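Local structure of acyl-CoA thioesterase II TesB2 (Mycobacterium marinum, 3U0A) at residues T76-E81 with V94-H99; Y65-G70 with G100-S105; Q44-A49 with M106-Q111; S61-F66 with D222-F227; Q34-G39 with L193-D198. The protein probably hydrolyses fatty acyl-CoA thioesters to free fatty acid and CoA, as a double hot-dog member of the C/M/P thioester hydrolase family. All coordinates share one frame; numbering follows the deposited sequence.

Contact 1 (T76-E81 with V94-H99)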
# COMPACT_ATOMS: atom_id res chain seq x y z
N THR A 76 24.58 -1.15 8.28
CA THR A 76 23.48 -2.07 8.04
C THR A 76 23.81 -3.00 6.85
O THR A 76 24.44 -2.60 5.88
CB THR A 76 22.17 -1.31 7.77
OG1 THR A 76 21.96 -0.35 8.80
CG2 THR A 76 20.95 -2.27 7.71
N VAL A 77 23.37 -4.24 6.98
CA VAL A 77 23.54 -5.22 5.96
C VAL A 77 22.18 -5.55 5.36
O VAL A 77 21.18 -5.68 6.07
CB VAL A 77 24.19 -6.47 6.56
CG1 VAL A 77 24.14 -7.65 5.59
CG2 VAL A 77 25.61 -6.13 6.99
N PHE A 78 22.16 -5.70 4.04
CA PHE A 78 20.92 -5.94 3.30
C PHE A 78 21.00 -7.32 2.65
O PHE A 78 21.92 -7.60 1.86
CB PHE A 78 20.69 -4.82 2.27
CG PHE A 78 20.72 -3.45 2.87
CD1 PHE A 78 19.58 -2.91 3.45
CD2 PHE A 78 21.89 -2.74 2.97
CE1 PHE A 78 19.61 -1.69 4.07
CE2 PHE A 78 21.93 -1.50 3.58
CZ PHE A 78 20.79 -0.97 4.12
N LEU A 79 20.03 -8.15 3.02
CA LEU A 79 19.91 -9.49 2.54
C LEU A 79 18.78 -9.62 1.53
O LEU A 79 17.62 -9.64 1.89
CB LEU A 79 19.63 -10.38 3.74
CG LEU A 79 20.73 -10.31 4.79
CD1 LEU A 79 20.40 -11.34 5.87
CD2 LEU A 79 22.13 -10.54 4.14
N VAL A 80 19.16 -9.74 0.26
CA VAL A 80 18.23 -9.78 -0.88
C VAL A 80 17.83 -11.22 -1.19
O VAL A 80 18.67 -12.09 -1.19
CB VAL A 80 18.84 -9.14 -2.17
CG1 VAL A 80 17.81 -9.06 -3.29
CG2 VAL A 80 19.39 -7.76 -1.87
N GLU A 81 16.53 -11.43 -1.47
CA GLU A 81 15.98 -12.73 -1.87
C GLU A 81 15.42 -12.60 -3.27
O GLU A 81 14.58 -11.71 -3.49
CB GLU A 81 14.83 -13.08 -0.95
CG GLU A 81 14.10 -14.36 -1.33
CD GLU A 81 12.81 -14.52 -0.55
OE1 GLU A 81 12.88 -14.82 0.67
OE2 GLU A 81 11.72 -14.26 -1.14
N VAL A 94 13.76 -7.94 0.63
CA VAL A 94 14.98 -7.50 1.30
C VAL A 94 14.74 -7.36 2.80
O VAL A 94 13.69 -6.82 3.22
CB VAL A 94 15.48 -6.11 0.80
CG1 VAL A 94 16.74 -5.70 1.55
CG2 VAL A 94 15.74 -6.11 -0.69
N ASN A 95 15.72 -7.86 3.59
CA ASN A 95 15.77 -7.63 5.03
C ASN A 95 17.00 -6.79 5.40
O ASN A 95 18.11 -7.18 5.13
CB ASN A 95 15.85 -8.96 5.79
CG ASN A 95 14.51 -9.67 5.92
OD1 ASN A 95 13.42 -9.11 5.64
ND2 ASN A 95 14.58 -10.91 6.38
N ALA A 96 16.78 -5.64 6.02
CA ALA A 96 17.89 -4.81 6.50
C ALA A 96 18.17 -5.26 7.93
O ALA A 96 17.25 -5.31 8.76
CB ALA A 96 17.55 -3.33 6.44
N VAL A 97 19.43 -5.61 8.20
CA VAL A 97 19.80 -6.26 9.44
C VAL A 97 20.87 -5.49 10.20
O VAL A 97 21.85 -5.01 9.61
CB VAL A 97 20.24 -7.74 9.22
CG1 VAL A 97 20.85 -8.33 10.48
CG2 VAL A 97 19.09 -8.63 8.77
N GLN A 98 20.68 -5.40 11.52
CA GLN A 98 21.68 -4.88 12.47
C GLN A 98 21.76 -5.73 13.72
O GLN A 98 20.77 -5.89 14.42
CB GLN A 98 21.34 -3.47 12.90
CG GLN A 98 21.51 -2.43 11.81
CD GLN A 98 21.49 -1.02 12.37
OE1 GLN A 98 20.63 -0.69 13.19
NE2 GLN A 98 22.42 -0.18 11.91
N HIS A 99 22.98 -6.23 14.02
CA HIS A 99 23.28 -7.08 15.17
C HIS A 99 22.28 -8.22 15.24
O HIS A 99 21.69 -8.52 16.27
CB HIS A 99 23.40 -6.24 16.48
CG HIS A 99 24.11 -6.99 17.61
ND1 HIS A 99 25.40 -7.45 17.51
CD2 HIS A 99 23.65 -7.39 18.89
CE1 HIS A 99 25.73 -8.12 18.66
NE2 HIS A 99 24.67 -8.07 19.50

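Contact 2 (Y65-G70 with G100-S105)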
# COMPACT_ATOMS: atom_id res chain seq x y z
N TYR A 65 7.89 -2.79 5.93
CA TYR A 65 7.50 -2.67 7.30
C TYR A 65 8.70 -2.21 8.16
O TYR A 65 9.75 -2.84 8.18
CB TYR A 65 7.02 -4.04 7.78
CG TYR A 65 5.55 -4.35 7.61
CD1 TYR A 65 4.57 -3.45 8.03
CD2 TYR A 65 5.13 -5.58 7.10
CE1 TYR A 65 3.22 -3.74 7.90
CE2 TYR A 65 3.79 -5.90 6.98
CZ TYR A 65 2.82 -4.98 7.38
OH TYR A 65 1.46 -5.28 7.24
N PHE A 66 8.52 -1.10 8.88
CA PHE A 66 9.54 -0.59 9.79
C PHE A 66 9.44 -1.34 11.10
O PHE A 66 8.53 -1.12 11.90
CB PHE A 66 9.34 0.89 10.02
CG PHE A 66 9.53 1.73 8.79
CD1 PHE A 66 10.80 2.17 8.44
CD2 PHE A 66 8.46 2.06 7.99
CE1 PHE A 66 11.01 2.94 7.34
CE2 PHE A 66 8.67 2.83 6.87
CZ PHE A 66 9.95 3.28 6.55
N LEU A 67 10.36 -2.27 11.30
CA LEU A 67 10.22 -3.18 12.40
C LEU A 67 10.86 -2.61 13.67
O LEU A 67 10.27 -2.67 14.73
CB LEU A 67 10.81 -4.55 12.02
CG LEU A 67 10.19 -5.31 10.83
CD1 LEU A 67 10.87 -6.64 10.68
CD2 LEU A 67 8.70 -5.50 10.99
N ARG A 68 12.05 -2.04 13.54
CA ARG A 68 12.82 -1.61 14.70
C ARG A 68 13.57 -0.35 14.45
O ARG A 68 13.84 0.01 13.32
CB ARG A 68 13.85 -2.68 15.07
CG ARG A 68 13.36 -3.64 16.13
CD ARG A 68 14.23 -4.88 16.13
NE ARG A 68 13.76 -5.90 15.17
CZ ARG A 68 13.24 -7.08 15.51
NH1 ARG A 68 12.83 -7.94 14.55
NH2 ARG A 68 13.13 -7.40 16.80
N SER A 69 13.96 0.31 15.53
CA SER A 69 14.66 1.60 15.49
C SER A 69 16.10 1.54 14.85
O SER A 69 16.51 2.41 14.06
CB SER A 69 14.75 2.11 16.92
OG SER A 69 15.07 1.01 17.76
N GLY A 70 16.86 0.52 15.21
CA GLY A 70 18.25 0.46 14.78
C GLY A 70 19.15 1.41 15.55
O GLY A 70 18.73 2.01 16.53
N GLY A 100 22.07 -8.86 14.11
CA GLY A 100 21.30 -10.07 14.05
C GLY A 100 19.83 -9.84 14.01
O GLY A 100 19.10 -10.80 13.99
N GLU A 101 19.37 -8.58 14.00
CA GLU A 101 17.93 -8.29 14.05
C GLU A 101 17.46 -7.68 12.74
O GLU A 101 18.12 -6.80 12.19
CB GLU A 101 17.61 -7.32 15.20
CG GLU A 101 18.11 -7.72 16.60
CD GLU A 101 17.32 -8.86 17.27
OE1 GLU A 101 16.77 -9.76 16.55
OE2 GLU A 101 17.25 -8.88 18.53
N VAL A 102 16.31 -8.14 12.22
CA VAL A 102 15.70 -7.46 11.07
C VAL A 102 15.03 -6.15 11.56
O VAL A 102 14.12 -6.17 12.39
CB VAL A 102 14.70 -8.37 10.30
CG1 VAL A 102 14.09 -7.60 9.13
CG2 VAL A 102 15.40 -9.61 9.81
N ILE A 103 15.54 -5.02 11.06
CA ILE A 103 15.06 -3.68 11.44
C ILE A 103 14.02 -3.14 10.45
O ILE A 103 13.18 -2.34 10.81
CB ILE A 103 16.23 -2.68 11.61
CG1 ILE A 103 16.87 -2.27 10.27
CG2 ILE A 103 17.31 -3.24 12.55
CD1 ILE A 103 17.98 -1.23 10.45
N PHE A 104 14.09 -3.60 9.21
CA PHE A 104 13.21 -3.19 8.15
C PHE A 104 13.06 -4.34 7.18
O PHE A 104 14.01 -4.98 6.85
CB PHE A 104 13.80 -1.95 7.42
CG PHE A 104 12.93 -1.44 6.30
CD1 PHE A 104 11.76 -0.73 6.57
CD2 PHE A 104 13.24 -1.71 4.98
CE1 PHE A 104 10.95 -0.29 5.54
CE2 PHE A 104 12.45 -1.26 3.96
CZ PHE A 104 11.30 -0.55 4.23
N SER A 105 11.85 -4.58 6.72
CA SER A 105 11.58 -5.67 5.77
C SER A 105 10.68 -5.16 4.65
O SER A 105 9.74 -4.43 4.86
CB SER A 105 10.92 -6.87 6.45
OG SER A 105 10.89 -8.00 5.59

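Contact 3 (Q44-A49 with M106-Q111)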
# COMPACT_ATOMS: atom_id res chain seq x y z
N GLN A 44 18.02 2.40 1.04
CA GLN A 44 19.15 1.53 0.78
C GLN A 44 18.66 0.10 0.59
O GLN A 44 19.17 -0.60 -0.28
CB GLN A 44 20.22 1.64 1.86
CG GLN A 44 21.06 2.94 1.75
CD GLN A 44 22.47 2.84 2.37
OE1 GLN A 44 22.65 2.64 3.59
NE2 GLN A 44 23.48 3.00 1.53
N SER A 45 17.65 -0.32 1.34
CA SER A 45 17.04 -1.61 1.10
C SER A 45 16.56 -1.75 -0.35
O SER A 45 16.74 -2.79 -0.95
CB SER A 45 15.87 -1.84 2.06
OG SER A 45 16.26 -1.69 3.39
N LEU A 46 15.96 -0.70 -0.90
CA LEU A 46 15.52 -0.74 -2.31
C LEU A 46 16.70 -0.79 -3.28
O LEU A 46 16.68 -1.56 -4.25
CB LEU A 46 14.62 0.44 -2.68
CG LEU A 46 14.22 0.56 -4.14
CD1 LEU A 46 13.35 -0.57 -4.61
CD2 LEU A 46 13.52 1.87 -4.42
N VAL A 47 17.72 0.02 -3.00
CA VAL A 47 18.87 0.08 -3.86
C VAL A 47 19.51 -1.29 -3.94
O VAL A 47 19.95 -1.70 -5.00
CB VAL A 47 19.88 1.13 -3.39
CG1 VAL A 47 21.20 1.04 -4.17
CG2 VAL A 47 19.26 2.50 -3.51
N SER A 48 19.52 -2.00 -2.82
CA SER A 48 20.00 -3.39 -2.77
C SER A 48 19.21 -4.33 -3.66
O SER A 48 19.75 -5.27 -4.27
CB SER A 48 19.89 -3.91 -1.35
OG SER A 48 21.05 -3.59 -0.63
N ALA A 49 17.89 -4.13 -3.67
CA ALA A 49 17.03 -4.90 -4.52
C ALA A 49 17.41 -4.62 -5.99
O ALA A 49 17.55 -5.55 -6.76
CB ALA A 49 15.57 -4.53 -4.22
N MET A 106 10.95 -5.63 3.45
CA MET A 106 10.54 -4.93 2.28
C MET A 106 10.35 -5.85 1.07
O MET A 106 11.01 -6.85 0.93
CB MET A 106 11.64 -3.96 1.98
CG MET A 106 11.36 -3.07 0.84
SD MET A 106 12.91 -2.52 0.14
CE MET A 106 12.40 -2.59 -1.58
N GLY A 107 9.45 -5.48 0.19
CA GLY A 107 9.35 -6.10 -1.12
C GLY A 107 9.17 -5.06 -2.22
O GLY A 107 8.60 -3.99 -1.97
N ALA A 108 9.64 -5.40 -3.42
CA ALA A 108 9.56 -4.53 -4.58
C ALA A 108 9.38 -5.34 -5.86
O ALA A 108 9.88 -6.45 -5.96
CB ALA A 108 10.79 -3.63 -4.68
N SER A 109 8.66 -4.75 -6.84
CA SER A 109 8.37 -5.38 -8.13
C SER A 109 8.98 -4.58 -9.28
O SER A 109 8.96 -3.36 -9.27
CB SER A 109 6.85 -5.52 -8.34
OG SER A 109 6.51 -6.43 -9.39
N PHE A 110 9.53 -5.30 -10.25
CA PHE A 110 10.19 -4.72 -11.41
C PHE A 110 9.59 -5.27 -12.74
O PHE A 110 9.32 -6.47 -12.87
CB PHE A 110 11.70 -5.02 -11.32
CG PHE A 110 12.35 -4.60 -10.02
CD1 PHE A 110 12.07 -5.25 -8.84
CD2 PHE A 110 13.26 -3.55 -10.00
CE1 PHE A 110 12.64 -4.86 -7.66
CE2 PHE A 110 13.85 -3.15 -8.80
CZ PHE A 110 13.54 -3.80 -7.62
N GLN A 111 9.36 -4.39 -13.71
CA GLN A 111 8.71 -4.76 -14.95
C GLN A 111 9.44 -4.20 -16.13
O GLN A 111 10.01 -3.12 -16.07
CB GLN A 111 7.27 -4.25 -14.98
CG GLN A 111 6.45 -4.62 -16.22
CD GLN A 111 5.17 -3.79 -16.36
OE1 GLN A 111 5.08 -2.71 -15.84
NE2 GLN A 111 4.19 -4.33 -17.07

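Contact 4 (S61-F66 with D222-F227)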
# COMPACT_ATOMS: atom_id res chain seq x y z
N SER A 61 6.71 -0.85 -7.88
CA SER A 61 6.06 -0.83 -6.58
C SER A 61 6.97 -1.34 -5.49
O SER A 61 7.97 -1.93 -5.77
CB SER A 61 4.72 -1.57 -6.59
OG SER A 61 4.88 -2.95 -6.72
N LEU A 62 6.64 -1.00 -4.25
CA LEU A 62 7.35 -1.53 -3.10
C LEU A 62 6.47 -1.38 -1.92
O LEU A 62 5.59 -0.52 -1.89
CB LEU A 62 8.69 -0.84 -2.85
CG LEU A 62 8.74 0.64 -2.53
CD1 LEU A 62 8.21 0.88 -1.13
CD2 LEU A 62 10.15 1.19 -2.70
N HIS A 63 6.68 -2.28 -0.96
CA HIS A 63 5.92 -2.31 0.28
C HIS A 63 6.94 -2.65 1.32
O HIS A 63 7.76 -3.49 1.10
CB HIS A 63 4.83 -3.38 0.27
CG HIS A 63 3.86 -3.37 -0.94
ND1 HIS A 63 4.21 -3.83 -2.16
CD2 HIS A 63 2.49 -3.04 -1.03
CE1 HIS A 63 3.15 -3.73 -3.02
NE2 HIS A 63 2.09 -3.26 -2.32
N GLY A 64 6.95 -2.00 2.47
CA GLY A 64 7.78 -2.49 3.57
C GLY A 64 7.31 -2.13 4.96
O GLY A 64 6.49 -1.28 5.15
N TYR A 65 7.89 -2.79 5.93
CA TYR A 65 7.50 -2.67 7.30
C TYR A 65 8.70 -2.21 8.16
O TYR A 65 9.75 -2.84 8.18
CB TYR A 65 7.02 -4.04 7.78
CG TYR A 65 5.55 -4.35 7.61
CD1 TYR A 65 4.57 -3.45 8.03
CD2 TYR A 65 5.13 -5.58 7.10
CE1 TYR A 65 3.22 -3.74 7.90
CE2 TYR A 65 3.79 -5.90 6.98
CZ TYR A 65 2.82 -4.98 7.38
OH TYR A 65 1.46 -5.28 7.24
N PHE A 66 8.52 -1.10 8.88
CA PHE A 66 9.54 -0.59 9.79
C PHE A 66 9.44 -1.34 11.10
O PHE A 66 8.53 -1.12 11.90
CB PHE A 66 9.34 0.89 10.02
CG PHE A 66 9.53 1.73 8.79
CD1 PHE A 66 10.80 2.17 8.44
CD2 PHE A 66 8.46 2.06 7.99
CE1 PHE A 66 11.01 2.94 7.34
CE2 PHE A 66 8.67 2.83 6.87
CZ PHE A 66 9.95 3.28 6.55
N ASP A 222 4.87 1.52 8.36
CA ASP A 222 5.05 0.97 7.04
C ASP A 222 5.17 2.03 5.96
O ASP A 222 5.26 3.21 6.26
CB ASP A 222 3.95 -0.06 6.73
CG ASP A 222 2.61 0.56 6.34
OD1 ASP A 222 2.52 1.74 5.95
OD2 ASP A 222 1.64 -0.20 6.38
N HIS A 223 5.29 1.57 4.72
CA HIS A 223 4.99 2.36 3.56
C HIS A 223 4.77 1.43 2.38
O HIS A 223 5.26 0.30 2.35
CB HIS A 223 6.03 3.49 3.29
CG HIS A 223 7.41 3.01 2.85
ND1 HIS A 223 8.46 3.82 2.84
CD2 HIS A 223 7.88 1.77 2.40
CE1 HIS A 223 9.54 3.14 2.39
NE2 HIS A 223 9.18 1.90 2.14
N ALA A 224 3.99 1.94 1.43
CA ALA A 224 3.66 1.26 0.18
C ALA A 224 3.72 2.33 -0.87
O ALA A 224 3.14 3.40 -0.67
CB ALA A 224 2.26 0.64 0.23
N MET A 225 4.41 2.06 -1.98
CA MET A 225 4.60 3.07 -3.06
C MET A 225 4.45 2.47 -4.45
O MET A 225 4.70 1.28 -4.66
CB MET A 225 5.96 3.73 -2.95
CG MET A 225 6.21 4.43 -1.62
SD MET A 225 7.84 5.16 -1.51
CE MET A 225 7.80 5.68 0.23
N TRP A 226 4.02 3.32 -5.39
CA TRP A 226 3.84 2.90 -6.77
C TRP A 226 4.40 3.94 -7.65
O TRP A 226 3.99 5.08 -7.58
CB TRP A 226 2.35 2.66 -7.06
CG TRP A 226 1.74 1.52 -6.23
CD1 TRP A 226 1.63 0.19 -6.57
CD2 TRP A 226 1.14 1.61 -4.92
NE1 TRP A 226 1.03 -0.53 -5.59
CE2 TRP A 226 0.73 0.26 -4.56
CE3 TRP A 226 0.91 2.64 -4.03
CZ2 TRP A 226 0.11 -0.02 -3.36
CZ3 TRP A 226 0.29 2.33 -2.81
CH2 TRP A 226 -0.11 1.04 -2.50
N PHE A 227 5.35 3.57 -8.48
CA PHE A 227 6.11 4.52 -9.29
C PHE A 227 5.64 4.41 -10.70
O PHE A 227 6.00 3.48 -11.39
CB PHE A 227 7.61 4.24 -9.17
CG PHE A 227 8.07 4.16 -7.76
CD1 PHE A 227 8.10 5.29 -6.97
CD2 PHE A 227 8.43 2.96 -7.20
CE1 PHE A 227 8.50 5.23 -5.65
CE2 PHE A 227 8.84 2.90 -5.88
CZ PHE A 227 8.88 4.03 -5.11

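Contact 5 (Q34-G39 with L193-D198)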
# COMPACT_ATOMS: atom_id res chain seq x y z
N GLN A 34 14.72 10.03 14.00
CA GLN A 34 14.57 8.57 13.71
C GLN A 34 13.91 8.34 12.34
O GLN A 34 14.20 7.34 11.64
CB GLN A 34 13.79 7.87 14.88
CG GLN A 34 13.24 6.46 14.63
CD GLN A 34 14.30 5.40 14.37
OE1 GLN A 34 14.49 4.95 13.22
NE2 GLN A 34 15.01 4.99 15.43
N ARG A 35 13.03 9.27 11.97
CA ARG A 35 12.36 9.24 10.66
C ARG A 35 13.41 9.30 9.53
O ARG A 35 13.24 8.66 8.49
CB ARG A 35 11.35 10.39 10.57
CG ARG A 35 10.15 10.11 9.69
CD ARG A 35 9.15 11.28 9.71
NE ARG A 35 7.99 11.04 10.56
CZ ARG A 35 7.14 11.99 10.98
NH1 ARG A 35 7.31 13.27 10.65
NH2 ARG A 35 6.11 11.66 11.76
N THR A 36 14.50 10.06 9.76
CA THR A 36 15.61 10.19 8.80
C THR A 36 16.38 8.86 8.60
O THR A 36 16.67 8.48 7.46
CB THR A 36 16.61 11.27 9.27
OG1 THR A 36 16.01 12.57 9.10
CG2 THR A 36 17.93 11.21 8.51
N PHE A 37 16.75 8.21 9.70
CA PHE A 37 17.40 6.93 9.64
C PHE A 37 16.49 5.89 8.95
O PHE A 37 16.93 5.18 8.07
CB PHE A 37 17.82 6.45 11.03
CG PHE A 37 18.67 5.22 11.00
CD1 PHE A 37 19.87 5.19 10.32
CD2 PHE A 37 18.26 4.06 11.63
CE1 PHE A 37 20.67 4.03 10.29
CE2 PHE A 37 19.06 2.92 11.62
CZ PHE A 37 20.26 2.90 10.96
N GLY A 38 15.24 5.82 9.34
CA GLY A 38 14.28 4.94 8.67
C GLY A 38 14.18 5.13 7.17
O GLY A 38 14.20 4.17 6.43
N GLY A 39 14.12 6.38 6.71
CA GLY A 39 14.05 6.66 5.27
C GLY A 39 15.29 6.25 4.50
O GLY A 39 15.19 5.78 3.38
N LEU A 193 12.51 10.78 -4.12
CA LEU A 193 11.08 10.96 -3.88
C LEU A 193 10.60 10.08 -2.71
O LEU A 193 9.79 10.54 -1.88
CB LEU A 193 10.27 10.66 -5.15
CG LEU A 193 8.73 10.69 -5.05
CD1 LEU A 193 8.13 11.00 -6.40
CD2 LEU A 193 8.17 9.37 -4.55
N ALA A 194 11.10 8.84 -2.65
CA ALA A 194 10.69 7.91 -1.62
C ALA A 194 11.21 8.39 -0.26
O ALA A 194 10.52 8.29 0.77
CB ALA A 194 11.18 6.49 -1.94
N TYR A 195 12.42 8.95 -0.28
CA TYR A 195 13.02 9.54 0.91
C TYR A 195 12.22 10.72 1.45
O TYR A 195 11.86 10.77 2.66
CB TYR A 195 14.46 9.98 0.60
CG TYR A 195 15.19 10.59 1.77
CD1 TYR A 195 15.65 9.80 2.79
CD2 TYR A 195 15.39 11.97 1.88
CE1 TYR A 195 16.31 10.33 3.87
CE2 TYR A 195 16.06 12.51 2.97
CZ TYR A 195 16.51 11.68 3.96
OH TYR A 195 17.17 12.16 5.07
N MET A 196 11.92 11.68 0.59
CA MET A 196 11.15 12.86 1.03
C MET A 196 9.76 12.51 1.52
O MET A 196 9.28 13.13 2.47
CB MET A 196 11.08 13.93 -0.03
CG MET A 196 12.39 14.68 -0.19
SD MET A 196 12.68 15.87 1.12
CE MET A 196 11.42 17.11 0.78
N SER A 197 9.12 11.51 0.90
CA SER A 197 7.81 11.03 1.38
C SER A 197 7.96 10.40 2.77
O SER A 197 7.23 10.73 3.70
CB SER A 197 7.16 10.03 0.41
OG SER A 197 6.05 9.35 0.99
N ASP A 198 8.93 9.54 2.94
CA ASP A 198 9.20 9.02 4.27
C ASP A 198 9.44 10.11 5.34
O ASP A 198 9.22 9.84 6.51
CB ASP A 198 10.34 7.99 4.24
CG ASP A 198 9.88 6.63 3.71
OD1 ASP A 198 8.65 6.39 3.67
OD2 ASP A 198 10.74 5.81 3.31
O HOH W 1 13.00 5.69 1.35

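Contact 1 (T76-E81 with V94-H99)
V94 loses more surface here than any other residue, and its two methyls divide the work. CG2 meets CG2 of V80, its partner in a non-hydrogen-bonded antiparallel pair, at 4.2 Å; CG1 reaches CB of F78 at 4.1 Å and lies at the edge of that ring, near its plane. L79, second in buried area, projects from the other face together with V77, N95 and V97. Its backbone N donates to O of N95 over 3.0 Å and its O accepts from N of N95, while CD1 extends along the same face to CG2 of V97, 4.2 Å away. T76 contributes its methyl: CG2, anti to the backbone N, sits 3.5 Å from O of V97 and 3.8 Å from CB of A96. The nearby amide of Q98 is held by D71 N and P75 O. V77 and V97 form the next hydrogen-bonded pair, V77 N bonding O of V97 at 3.1 Å. This hairpin of strands 76-85 and 89-98 is flanked by strand 20-23 beside 76-81 and by strand 101-111 beside 94-98, and its F78/A96 face is covered by helix 34-51 through V41, S45 and S48.

Contact 2 (Y65-G70 with G100-S105)
The ring of F66 carries F104 on one face: CE1 of F104 stands 3.6 Å above the plane, over the ring centre. The two side chains run side by side in the same direction, but their planes are inclined at 53°, so the pair is an oblique aromatic contact and not a stack. A second flat group, the guanidinium of R68, has CB of E101 over one face, offset toward the rim, and O of V102 at its edge, in plane. That oxygen is gripped side-on by two nitrogens, NE at 2.8 Å and NH1 at 3.1 Å. NH1 arrives in the carbonyl plane, on a lone pair of the oxygen, whereas NE comes from above that plane; the bend in the arginine chain at chi3 (-87°) turns the group back onto the strand. Next along, O of I103 also takes two donors from one face of its plane, N of L67 at 2.9 Å and N of R68 at 3.0 Å. Two residues thus face one, and with psi of L67 at -45° this has the geometry of a classic beta bulge, at the point where the regular pairing of Y65 with S105 and F66 with F104 stops. CD1 of L67 packs on CG1 of V102 at 3.7 Å, and Y65 OH bonds S61 OG of the second subunit. Two successive carbonyls are therefore each satisfied twice by 65-70: the bulge accompanies the chain's departure from the strand, and the paired N-H groups limit rotation of the guanidinium and probably polarise the V102 carbonyl.

Contact 3 (Q44-A49 with M106-Q111)
S45 turns its CB, not its hydroxyl, to M106: OG is hydrogen-bonded to O of V41 one turn earlier in the helix. No hydrogen bond crosses this contact, and the shortest polar bond within the two segments is the helical one from S48 N to O of Q44, 2.9 Å, which leaves the meeting surface to carbon and sulfur. The sulfur SD of M106 lies 3.6 Å from CB of S45, and the methyl CE beyond it rests 3.7 Å from CA of L46. M106 gets there by rising with CG anti to its backbone N (chi1 -176°) and then bending at chi3, so that its end lies along the helix surface and crosses L46 at a slant. The CD1 branch of L46 reaches furthest along the strand, touching three residues: CE of M106 at 3.8 Å, CB of A108 at 4.0 Å and, more loosely, CZ of F110 at 4.4 Å. A49, one turn after S45, sets its CB 4.0 Å from the same CZ, an oblique approach to the ring. The axes of the segments 44-49 and 106-111 are 9.1 Å apart at their closest and inclined at 45°, the central helix of a hot-dog domain lying across its sheet. V94 and L62, on the strands to each side, continue the same buried floor, while F110 also packs on V53, a sodium ligand. The helix amides are bonded along the helix and the strand's backbone to the strands beside it; the touching residues are all buried and meet through carbon and sulfur, so cohesion across this interface is apolar.

Contact 4 (S61-F66 with D222-F227)
The seam between the two hot-dog repeats of the chain is formed where S61-F66 pairs with D222-F227. The two segments run almost exactly antiparallel (176°). L62 and M225 bond each other both ways, M225 N to O of L62 at 2.8 Å and L62 N to O of M225 at 3.0 Å, and G64 with H223 does the same, G64 N to O of H223 at 2.9 Å. On the face toward the helices, the edge of F66 is directed at the face of H223, ring planes 74° apart and CZ standing 4.0 Å above the imidazole. L62 fits between partners because its CG lies between backbone N and carbonyl carbon (chi1 62°): CD1 meets NE2 of H223 at 3.6 Å and CD2 comes in plane to the edge of F227, 3.8 Å from CE2. On the other face H63 and W226 cross obliquely, NE2 to CZ2 at 3.9 Å, and Y65 CD1 packs on CB of D222. That face meets the second subunit, where D222 OD2 binds W226 NE1 of the neighbour and W226 NE1 in turn binds D222 OD2 of that subunit. H223 ND1 is bonded to D198 OD1 on helix 186-200. The buried polar ends of D222, H223 and W226 thus each have a bond: backbone bonds fuse the repeats, while D222, held also by E271 N, and W226 tie them to the dimer.

Contact 5 (Q34-G39 with L193-D198)
Y195 lays its ring edge along the backbone of the opposing helix: CD1 is 4.0 Å from C of G39, and O of T36 also lies at that edge, near the ring plane. With CG anti to the backbone N (chi1 -179°) the ring swings across to the partner, and OH ends 3.6 Å from the methyl CG2 of T36, the two side chains meeting at a slant. G39 is the point of nearest backbone approach. Having no side chain, it brings its CA to 5.3 Å from CA of Y195 and 3.9 Å from OD2 of D198, although the axes of the short helix segments stay 9.2 Å apart; they run at 153°, close to antiparallel. One turn before G39, the CG methylene of R35 lies against the backbone O of D198, at 3.3 Å. No direct hydrogen bond spans the pair. One water does so instead, donating to O of G39 at 3.0 Å and to OD2 of D198 at 3.0 Å. The other carboxylate oxygen, OD1, is bonded to ND1 of H223 on strand 217-227. Here, then, helix 34-51 and helix 186-200 meet in a contact that is close at glycine but mediated by water where it is polar. The D198 carboxylate is held from two directions, by imidazole and by water, so its orientation is tied to both the sheet and the facing helix.

Overall arrangement
From the N terminus, helix 34-51 opens contact 5 and then contact 3, strand 58-66 opens contact 4 and then contact 2, and strand 76-85 opens contact 1. Closure runs largely in reverse: 94-99 closes contact 1, the tightest loop, 100-105 closes contact 2 around it, and 106-111 closes contact 3 around both. The C-terminal half of the chain then supplies 193-198 for contact 5, which encloses contacts 1 to 3, and 222-227 for contact 4. Contact 4 encloses contact 1, shares Y65 and F66 with contact 2, and crosses contacts 3 and 5. Contacts 4 and 5 therefore join the two halves of the chain, through strands and helices respectively.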